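Long-range contacts in endonuclease NucS (Thermococcus kodakarensis KOD1, PDB 5GKE), which binds double-stranded DNA carrying a mismatch and, as a mismatch restriction endonuclease, probably cleaves both strands near the mismatched bases: residues 33-38 against 54-59; 37-42 against 103-108. The protein carries 1 engineered substitution. All blocks are in the same frame, centred on the assembly; numbering follows the deposited sequence.

Interaction 1: residues 33-38 against 54-59; sequences IFARCK and RVIIVK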
loop_
_atom_site.group_PDB
_atom_site.type_symbol
_atom_site.label_atom_id
_atom_site.label_comp_id
_atom_site.label_asym_id
_atom_site.label_seq_id
_atom_site.Cartn_x
_atom_site.Cartn_y
_atom_site.Cartn_z
ATOM N N ILE A 33 -14.918 5.051 -16.394
ATOM C CA ILE A 33 -16.255 4.510 -16.556
ATOM C C ILE A 33 -17.021 4.524 -15.233
ATOM O O ILE A 33 -16.504 4.091 -14.203
ATOM C CB ILE A 33 -16.185 3.067 -17.102
ATOM C CG1 ILE A 33 -15.662 3.077 -18.543
ATOM C CG2 ILE A 33 -17.529 2.363 -16.988
ATOM C CD1 ILE A 33 -15.391 1.694 -19.089
ATOM N N PHE A 34 -18.239 5.055 -15.253
ATOM C CA PHE A 34 -19.161 4.884 -14.137
ATOM C C PHE A 34 -20.138 3.799 -14.558
ATOM O O PHE A 34 -20.752 3.904 -15.612
ATOM C CB PHE A 34 -19.921 6.173 -13.795
ATOM C CG PHE A 34 -19.045 7.385 -13.550
ATOM C CD1 PHE A 34 -19.564 8.661 -13.717
ATOM C CD2 PHE A 34 -17.739 7.262 -13.119
ATOM C CE1 PHE A 34 -18.784 9.784 -13.485
ATOM C CE2 PHE A 34 -16.955 8.382 -12.875
ATOM C CZ PHE A 34 -17.477 9.644 -13.065
ATOM N N ALA A 35 -20.283 2.751 -13.760
ATOM C CA ALA A 35 -21.102 1.635 -14.196
ATOM C C ALA A 35 -21.639 0.815 -13.045
ATOM O O ALA A 35 -21.054 0.793 -11.972
ATOM C CB ALA A 35 -20.297 0.733 -15.128
ATOM N N ARG A 36 -22.746 0.123 -13.287
ATOM C CA ARG A 36 -23.129 -0.972 -12.428
ATOM C C ARG A 36 -22.382 -2.194 -12.930
ATOM O O ARG A 36 -22.406 -2.503 -14.122
ATOM C CB ARG A 36 -24.636 -1.215 -12.441
ATOM C CG ARG A 36 -25.120 -1.942 -11.204
ATOM C CD ARG A 36 -26.396 -2.708 -11.457
ATOM N NE ARG A 36 -27.255 -1.977 -12.372
ATOM C CZ ARG A 36 -27.833 -2.519 -13.438
ATOM N NH1 ARG A 36 -27.653 -3.809 -13.710
ATOM N NH2 ARG A 36 -28.593 -1.771 -14.226
ATOM N N CYS A 37 -21.714 -2.899 -12.031
ATOM C CA CYS A 37 -20.896 -4.016 -12.478
ATOM C C CYS A 37 -20.745 -5.131 -11.459
ATOM O O CYS A 37 -21.101 -4.986 -10.292
ATOM C CB CYS A 37 -19.513 -3.509 -12.886
ATOM S SG CYS A 37 -18.593 -2.706 -11.581
ATOM N N LYS A 38 -20.251 -6.260 -11.950
ATOM C CA LYS A 38 -19.747 -7.350 -11.128
ATOM C C LYS A 38 -18.246 -7.495 -11.406
ATOM O O LYS A 38 -17.786 -7.208 -12.520
ATOM C CB LYS A 38 -20.478 -8.659 -11.444
ATOM C CG LYS A 38 -21.961 -8.704 -11.084
ATOM C CD LYS A 38 -22.561 -9.960 -11.693
ATOM C CE LYS A 38 -23.970 -10.244 -11.216
ATOM N NZ LYS A 38 -24.473 -11.472 -11.898
ATOM N N ARG A 54 -19.690 1.504 -9.461
ATOM C CA ARG A 54 -18.306 1.844 -9.183
ATOM C C ARG A 54 -17.729 2.759 -10.249
ATOM O O ARG A 54 -18.237 2.852 -11.364
ATOM C CB ARG A 54 -17.436 0.570 -9.071
ATOM C CG ARG A 54 -17.719 -0.272 -7.845
ATOM C CD ARG A 54 -18.474 -1.542 -8.202
ATOM N NE ARG A 54 -19.151 -2.114 -7.042
ATOM C CZ ARG A 54 -19.679 -3.336 -6.999
ATOM N NH1 ARG A 54 -19.578 -4.133 -8.055
ATOM N NH2 ARG A 54 -20.290 -3.769 -5.894
ATOM N N VAL A 55 -16.659 3.441 -9.870
ATOM C CA VAL A 55 -15.807 4.144 -10.797
ATOM C C VAL A 55 -14.688 3.215 -11.231
ATOM O O VAL A 55 -14.008 2.627 -10.392
ATOM C CB VAL A 55 -15.192 5.385 -10.171
ATOM C CG1 VAL A 55 -14.257 6.032 -11.163
ATOM C CG2 VAL A 55 -16.292 6.342 -9.699
ATOM N N ILE A 56 -14.499 3.106 -12.540
ATOM C CA ILE A 56 -13.496 2.234 -13.127
ATOM C C ILE A 56 -12.492 3.074 -13.897
ATOM O O ILE A 56 -12.873 3.930 -14.687
ATOM C CB ILE A 56 -14.148 1.201 -14.055
ATOM C CG1 ILE A 56 -15.043 0.268 -13.233
ATOM C CG2 ILE A 56 -13.093 0.423 -14.824
ATOM C CD1 ILE A 56 -16.144 -0.413 -14.031
ATOM N N ILE A 57 -11.211 2.866 -13.642
ATOM C CA ILE A 57 -10.186 3.637 -14.332
ATOM C C ILE A 57 -9.168 2.728 -14.986
ATOM O O ILE A 57 -8.678 1.785 -14.363
ATOM C CB ILE A 57 -9.463 4.598 -13.387
ATOM C CG1 ILE A 57 -10.421 5.703 -12.931
ATOM C CG2 ILE A 57 -8.234 5.209 -14.056
ATOM C CD1 ILE A 57 -9.802 6.638 -11.945
ATOM N N VAL A 58 -8.879 2.996 -16.254
ATOM C CA VAL A 58 -7.784 2.325 -16.933
ATOM C C VAL A 58 -6.783 3.358 -17.415
ATOM O O VAL A 58 -7.110 4.231 -18.207
ATOM C CB VAL A 58 -8.279 1.470 -18.111
ATOM C CG1 VAL A 58 -7.115 0.688 -18.733
ATOM C CG2 VAL A 58 -9.364 0.527 -17.632
ATOM N N LYS A 59 -5.573 3.270 -16.884
ATOM C CA LYS A 59 -4.479 4.124 -17.277
ATOM C C LYS A 59 -3.731 3.542 -18.481
ATOM O O LYS A 59 -3.696 2.328 -18.662
ATOM C CB LYS A 59 -3.516 4.305 -16.104
ATOM C CG LYS A 59 -4.157 4.763 -14.824
ATOM C CD LYS A 59 -3.109 5.271 -13.861
ATOM C CE LYS A 59 -3.728 5.780 -12.581
ATOM N NZ LYS A 59 -2.690 6.386 -11.714
#
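Lys38 CA lies at the edge of the Arg54 guanidinium, near its plane and 4.5 Å from Arg54 NH1. Cys37 O approaches the same group obliquely. It is 2.8 Å from Arg54 NH1, but the angle is too poor for a hydrogen bond. NH1 instead bonds to Gly50 O, while NE forms a salt bridge with Asp122 of the second subunit. The Arg54 chain bends at chi2 (106°), and its CD passes 3.6 Å from Cys37 SG. The other flat group is the Phe34 ring. It lies side by side with Val55, and the two point the same way. Val55 CG2 meets the ring obliquely, 3.8 Å from Phe34 CD2.

Phe34 and Val55 share one face of the sheet, where they pack on Ser116 and Phe118 of the second subunit. Ile33, Ala35, Arg54 and Ile56 lie on the other face. There Ile33 CB meets Ile56 CB at 4.1 Å. CG1 of Ile56 stands anti to the carbonyl carbon (chi1 -65°), and CD1 beyond it comes within 4.2 Å of Cys37 SG. Val107, Phe64 and Ile66 also pack on Ile56.

The backbones are joined by two hydrogen-bonded pairs, Ile33 with Ile56 and Ala35 with Arg54. Each is bonded in both directions, as by Ile56 N to Ile33 O at 2.8 Å. Phe34 and Val55 form the non-hydrogen-bonded pair between them. The segment axes meet at 136°, because residues 33-38 bend as they pass and the pair is twisted. The pair also contributes to the contact between the two subunits. It fits the curled antiparallel sheet of the N-terminal PH-like domain of the NucS family.

Interaction 2: residues 37-42 against 103-108; sequences CKVHYD and ETLEVE. With nucleotides of chain D.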
loop_
_atom_site.group_PDB
_atom_site.type_symbol
_atom_site.label_atom_id
_atom_site.label_comp_id
_atom_site.label_asym_id
_atom_site.label_seq_id
_atom_site.Cartn_x
_atom_site.Cartn_y
_atom_site.Cartn_z
ATOM N N CYS A 37 -21.714 -2.899 -12.031
ATOM C CA CYS A 37 -20.896 -4.016 -12.478
ATOM C C CYS A 37 -20.745 -5.131 -11.459
ATOM O O CYS A 37 -21.101 -4.986 -10.292
ATOM C CB CYS A 37 -19.513 -3.509 -12.886
ATOM S SG CYS A 37 -18.593 -2.706 -11.581
ATOM N N LYS A 38 -20.251 -6.260 -11.950
ATOM C CA LYS A 38 -19.747 -7.350 -11.128
ATOM C C LYS A 38 -18.246 -7.495 -11.406
ATOM O O LYS A 38 -17.786 -7.208 -12.520
ATOM C CB LYS A 38 -20.478 -8.659 -11.444
ATOM C CG LYS A 38 -21.961 -8.704 -11.084
ATOM C CD LYS A 38 -22.561 -9.960 -11.693
ATOM C CE LYS A 38 -23.970 -10.244 -11.216
ATOM N NZ LYS A 38 -24.473 -11.472 -11.898
ATOM N N VAL A 39 -17.471 -7.927 -10.417
ATOM C CA VAL A 39 -16.036 -8.060 -10.628
ATOM C C VAL A 39 -15.528 -9.445 -10.224
ATOM O O VAL A 39 -15.788 -9.938 -9.124
ATOM C CB VAL A 39 -15.245 -6.979 -9.864
ATOM C CG1 VAL A 39 -13.746 -7.078 -10.209
ATOM C CG2 VAL A 39 -15.766 -5.593 -10.223
ATOM N N HIS A 40 -14.802 -10.075 -11.130
ATOM C CA HIS A 40 -14.289 -11.412 -10.881
ATOM C C HIS A 40 -12.774 -11.322 -10.990
ATOM O O HIS A 40 -12.254 -10.831 -11.992
ATOM C CB HIS A 40 -14.894 -12.416 -11.866
ATOM C CG HIS A 40 -16.347 -12.174 -12.148
ATOM N ND1 HIS A 40 -17.344 -12.526 -11.265
ATOM C CD2 HIS A 40 -16.964 -11.589 -13.206
ATOM C CE1 HIS A 40 -18.517 -12.174 -11.769
ATOM N NE2 HIS A 40 -18.314 -11.603 -12.943
ATOM N N TYR A 41 -12.068 -11.719 -9.934
ATOM C CA TYR A 41 -10.608 -11.626 -9.934
ATOM C C TYR A 41 -9.958 -12.982 -9.621
ATOM O O TYR A 41 -10.332 -13.666 -8.673
ATOM C CB TYR A 41 -10.126 -10.546 -8.936
ATOM C CG TYR A 41 -8.690 -10.751 -8.516
ATOM C CD1 TYR A 41 -7.646 -10.543 -9.414
ATOM C CD2 TYR A 41 -8.381 -11.198 -7.234
ATOM C CE1 TYR A 41 -6.332 -10.773 -9.048
ATOM C CE2 TYR A 41 -7.073 -11.429 -6.853
ATOM C CZ TYR A 41 -6.049 -11.223 -7.761
ATOM O OH TYR A 41 -4.744 -11.446 -7.368
ATOM N N ASP A 42 -8.999 -13.376 -10.443
ATOM C CA ASP A 42 -8.260 -14.607 -10.196
ATOM C C ASP A 42 -6.790 -14.461 -10.557
ATOM O O ASP A 42 -6.444 -14.145 -11.704
ATOM C CB ASP A 42 -8.876 -15.768 -10.972
ATOM C CG ASP A 42 -8.366 -17.132 -10.491
ATOM O OD1 ASP A 42 -7.857 -17.228 -9.346
ATOM O OD2 ASP A 42 -8.479 -18.106 -11.261
ATOM N N GLU A 103 -2.544 -13.288 -13.758
ATOM C CA GLU A 103 -3.700 -12.700 -13.107
ATOM C C GLU A 103 -4.716 -12.217 -14.138
ATOM O O GLU A 103 -4.347 -11.566 -15.115
ATOM C CB GLU A 103 -3.270 -11.536 -12.216
ATOM C CG GLU A 103 -2.305 -11.921 -11.106
ATOM C CD GLU A 103 -2.198 -10.859 -10.028
ATOM O OE1 GLU A 103 -2.712 -11.096 -8.908
ATOM O OE2 GLU A 103 -1.595 -9.793 -10.304
ATOM N N THR A 104 -5.991 -12.522 -13.916
ATOM C CA THR A 104 -7.055 -11.941 -14.720
ATOM C C THR A 104 -8.051 -11.196 -13.841
ATOM O O THR A 104 -8.403 -11.654 -12.753
ATOM C CB THR A 104 -7.809 -12.994 -15.557
ATOM O OG1 THR A 104 -8.177 -14.100 -14.729
ATOM C CG2 THR A 104 -6.947 -13.488 -16.679
ATOM N N LEU A 105 -8.483 -10.034 -14.325
ATOM C CA LEU A 105 -9.477 -9.221 -13.648
ATOM C C LEU A 105 -10.692 -9.024 -14.553
ATOM O O LEU A 105 -10.609 -8.339 -15.530
ATOM C CB LEU A 105 -8.862 -7.865 -13.266
ATOM C CG LEU A 105 -9.741 -6.901 -12.477
ATOM C CD1 LEU A 105 -10.284 -7.615 -11.254
ATOM C CD2 LEU A 105 -8.961 -5.666 -12.068
ATOM N N GLU A 106 -11.842 -9.591 -14.248
ATOM C CA GLU A 106 -12.954 -9.402 -15.176
ATOM C C GLU A 106 -13.983 -8.423 -14.644
ATOM O O GLU A 106 -14.513 -8.604 -13.536
ATOM C CB GLU A 106 -13.629 -10.736 -15.488
ATOM C CG GLU A 106 -12.880 -11.572 -16.493
ATOM C CD GLU A 106 -13.635 -12.819 -16.884
ATOM O OE1 GLU A 106 -14.458 -13.296 -16.071
ATOM O OE2 GLU A 106 -13.409 -13.323 -18.004
ATOM N N VAL A 107 -14.277 -7.384 -15.426
ATOM C CA VAL A 107 -15.337 -6.465 -15.019
ATOM C C VAL A 107 -16.513 -6.537 -15.975
ATOM O O VAL A 107 -16.448 -6.039 -17.104
ATOM C CB VAL A 107 -14.853 -5.012 -14.935
ATOM C CG1 VAL A 107 -15.982 -4.117 -14.453
ATOM C CG2 VAL A 107 -13.671 -4.902 -14.011
ATOM N N GLU A 108 -17.596 -7.141 -15.495
ATOM C CA GLU A 108 -18.819 -7.265 -16.263
ATOM C C GLU A 108 -19.610 -5.971 -16.181
ATOM O O GLU A 108 -20.070 -5.590 -15.107
ATOM C CB GLU A 108 -19.659 -8.425 -15.739
ATOM C CG GLU A 108 -20.868 -8.740 -16.614
ATOM C CD GLU A 108 -21.835 -9.733 -15.978
ATOM O OE1 GLU A 108 -21.439 -10.442 -15.021
ATOM O OE2 GLU A 108 -22.997 -9.799 -16.440
ATOM P P DG D 8 -5.295 -8.431 -0.290
ATOM O OP1 DG D 8 -6.057 -7.257 -0.790
ATOM O OP2 DG D 8 -5.890 -9.267 0.780
ATOM O "O5'" DG D 8 -4.987 -9.362 -1.546
ATOM C "C5'" DG D 8 -4.225 -10.541 -1.393
ATOM C "C4'" DG D 8 -3.269 -10.709 -2.553
ATOM O "O4'" DG D 8 -4.024 -10.724 -3.782
ATOM C "C3'" DG D 8 -2.240 -9.589 -2.707
ATOM O "O3'" DG D 8 -1.030 -10.104 -3.210
ATOM C "C2'" DG D 8 -2.894 -8.651 -3.711
ATOM C "C1'" DG D 8 -3.648 -9.627 -4.599
ATOM N N9 DG D 8 -4.852 -9.040 -5.163
ATOM C C8 DG D 8 -6.034 -8.805 -4.508
ATOM N N7 DG D 8 -6.939 -8.248 -5.255
ATOM C C5 DG D 8 -6.312 -8.097 -6.486
ATOM C C6 DG D 8 -6.803 -7.551 -7.689
ATOM O O6 DG D 8 -7.923 -7.072 -7.909
ATOM N N1 DG D 8 -5.847 -7.585 -8.699
ATOM C C2 DG D 8 -4.571 -8.088 -8.562
ATOM N N2 DG D 8 -3.796 -8.041 -9.653
ATOM N N3 DG D 8 -4.097 -8.603 -7.436
ATOM C C4 DG D 8 -5.023 -8.573 -6.442
#
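Residues 37-42 and 103-108 run antiparallel at 171°, with Lys38-Glu108, His40-Glu106 and Asp42-Thr104 as hydrogen-bonded pairs and Val39-Val107 and Tyr41-Leu105 as non-hydrogen-bonded pairs. They are neighbouring strands of the antiparallel sheet of the PH-like domain. One face of this sheet carries Val39, Tyr41, Leu105 and Val107. Leu105 CD1 is shared there: it is 3.7 Å from Val39 CG1, and Tyr41 CB is equally near.

The polar face carries Lys38, His40, Glu106 and Glu108. Lys38 and Glu108 lie side by side, but their charges stay apart, and the aliphatic Lys38 CD is 3.5 Å from Glu108 OE1. That oxygen also lies at the edge of the His40 ring, in its plane. The other Glu108 oxygen, OE2, bonds to Asn91. His40 ND1 bonds to Glu48, and Glu106 OE2 to Arg89.

Tyr41 and Glu103 face the DNA. The guanine of DG8 of chain D covers one face of the Tyr41 ring, its C5 lying 3.3 Å above the ring plane. CG of Tyr41 lies anti to the backbone N (chi1 159°), which carries the ring out to the base. This is consistent with a pocket for a base at the mismatch. Glu103 OE1 forms a salt bridge with Arg44 and OE2 one with Arg98, which probably favours its negative charge. Tyr41 OH, also bonded to Ala45 N, donates to Glu103 OE1 at 2.6 Å, nearly along its C-O axis, and guanine N2 of DG8 donates to Glu103 OE2 at 2.9 Å.

In the fold
Both interactions lie in the N-terminal PH-like domain and start from strand 30-42. Interaction 1 uses its earlier part, interaction 2 its end, and they share Cys37 and Lys38. Along the chain, strand 52-58 follows next and strand 103-109 much later. Strand 30-42 pairs with both in one antiparallel sheet. The contact centres are 11 Å apart, and the two touch where Ile56 CD1 packs 3.7 Å from Val107 CG1. One long strand thus links a region facing the second subunit with a site holding a DNA base. The magnesium site, with Glu179 and Gln192, belongs to the separate C-terminal nuclease domain.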